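Local coordinates for protein D-ribose pyranase (Bacillus subtilis, PDB 1OGD) that probably interconverts the beta-pyranose and beta-furanose forms of D-ribose, an early step of ribose degradation, and assembles as a dimer of pentamers, at residues I6-S9 with H10-K13. Numbering follows the deposited sequence.
Sequences ILNS and HLAK
Ser9 OG lies over one face of the His10 imidazole, 4.1 Å above the plane and near the ring centre, while Asn8 OD1 approaches the same ring obliquely, 3.7 Å from His10 CG. Asn8, the N-cap of helix 9-17, has CG anti to the backbone N (chi1 -170°), which turns Asn8 OD1 back onto the first turn, where it accepts from Leu11 N at 2.8 Å, in the carbonyl plane and on a lone pair. The side-chain carbonyl thus takes up a first-turn N-H that has no preceding helical carbonyl, as N-caps do, while Asn8 O begins the i to i+4 series by accepting from Ala12 N at 2.9 Å. Lys13 N follows with a longer bond to Ser9 O. Lys13, extended beyond CG, runs past Ser9 O with CG 3.3 Å from it; a water then donates to Ser9 OG and accepts from Lys13 NZ. On the apolar side, Ile6 CD1 meets Leu11 CD1 at 3.6 Å and Ile6 CG2 rests against Ala12 CA at 3.7 Å. Asp41 of a second subunit bonds Ser9 OG and, through its backbone, His10 NE2 and Asn8 ND2; Asp17 of a third subunit forms a salt bridge with Lys13, placing this helix start at subunit interfaces of the decamer. Within the chain, Ile6 packs on Val57 and Glu61 of helix 51-61, and His10 and Leu11 touch Ile40 of strand 38-41.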
loop_
_atom_site.group_PDB
_atom_site.type_symbol
_atom_site.label_atom_id
_atom_site.label_comp_id
_atom_site.label_asym_id
_atom_site.label_seq_id
_atom_site.Cartn_x
_atom_site.Cartn_y
_atom_site.Cartn_z
ATOM N N ILE A 6 -18.068 21.529 -11.103
ATOM C CA ILE A 6 -17.395 22.216 -10.009
ATOM C C ILE A 6 -15.895 22.373 -10.298
ATOM O O ILE A 6 -15.270 21.490 -10.884
ATOM C CB ILE A 6 -17.648 21.442 -8.687
ATOM C CG1 ILE A 6 -17.318 22.326 -7.486
ATOM C CG2 ILE A 6 -16.849 20.138 -8.676
ATOM C CD1 ILE A 6 -17.983 21.850 -6.208
ATOM N N LEU A 7 -15.325 23.504 -9.896
ATOM C CA LEU A 7 -13.914 23.797 -10.143
ATOM C C LEU A 7 -12.916 22.978 -9.318
ATOM O O LEU A 7 -11.852 22.609 -9.816
ATOM C CB LEU A 7 -13.641 25.285 -9.894
ATOM C CG LEU A 7 -12.217 25.784 -10.143
ATOM C CD1 LEU A 7 -11.882 25.660 -11.621
ATOM C CD2 LEU A 7 -12.094 27.237 -9.693
ATOM N N ASN A 8 -13.254 22.714 -8.061
ATOM C CA ASN A 8 -12.364 21.969 -7.175
ATOM C C ASN A 8 -12.170 20.526 -7.629
ATOM O O ASN A 8 -13.133 19.762 -7.752
ATOM C CB ASN A 8 -12.903 21.998 -5.746
ATOM C CG ASN A 8 -11.913 21.449 -4.752
ATOM O OD1 ASN A 8 -11.846 20.235 -4.534
ATOM N ND2 ASN A 8 -11.112 22.337 -4.158
ATOM N N SER A 9 -10.916 20.159 -7.868
ATOM C CA SER A 9 -10.590 18.819 -8.332
ATOM C C SER A 9 -10.961 17.739 -7.323
ATOM O O SER A 9 -11.474 16.690 -7.707
ATOM C CB SER A 9 -9.104 18.734 -8.690
ATOM O OG SER A 9 -8.282 18.991 -7.568
ATOM N N HIS A 10 -10.714 17.990 -6.039
ATOM C CA HIS A 10 -11.052 17.008 -5.008
ATOM C C HIS A 10 -12.560 16.782 -4.955
ATOM O O HIS A 10 -13.025 15.642 -4.891
ATOM C CB HIS A 10 -10.587 17.466 -3.618
ATOM C CG HIS A 10 -9.139 17.838 -3.546
ATOM N ND1 HIS A 10 -8.130 17.012 -3.995
ATOM C CD2 HIS A 10 -8.529 18.945 -3.058
ATOM C CE1 HIS A 10 -6.962 17.597 -3.789
ATOM N NE2 HIS A 10 -7.177 18.770 -3.222
ATOM N N LEU A 11 -13.324 17.871 -4.966
ATOM C CA LEU A 11 -14.776 17.764 -4.911
ATOM C C LEU A 11 -15.350 17.100 -6.153
ATOM O O LEU A 11 -16.280 16.306 -6.061
ATOM C CB LEU A 11 -15.412 19.147 -4.725
ATOM C CG LEU A 11 -15.189 19.823 -3.368
ATOM C CD1 LEU A 11 -15.957 21.140 -3.316
ATOM C CD2 LEU A 11 -15.658 18.908 -2.257
ATOM N N ALA A 12 -14.794 17.426 -7.316
ATOM C CA ALA A 12 -15.271 16.848 -8.568
ATOM C C ALA A 12 -15.222 15.319 -8.496
ATOM O O ALA A 12 -16.140 14.635 -8.947
ATOM C CB ALA A 12 -14.411 17.347 -9.732
ATOM N N LYS A 13 -14.151 14.786 -7.914
ATOM C CA LYS A 13 -14.006 13.334 -7.807
ATOM C C LYS A 13 -15.074 12.726 -6.912
ATOM O O LYS A 13 -15.559 11.629 -7.183
ATOM C CB LYS A 13 -12.609 12.982 -7.305
ATOM C CG LYS A 13 -11.514 13.447 -8.252
ATOM C CD LYS A 13 -10.125 13.214 -7.671
ATOM C CE LYS A 13 -9.067 13.677 -8.641
ATOM N NZ LYS A 13 -7.714 13.619 -8.048
HETATM O O HOH W 1 -7.056 16.593 -7.168
#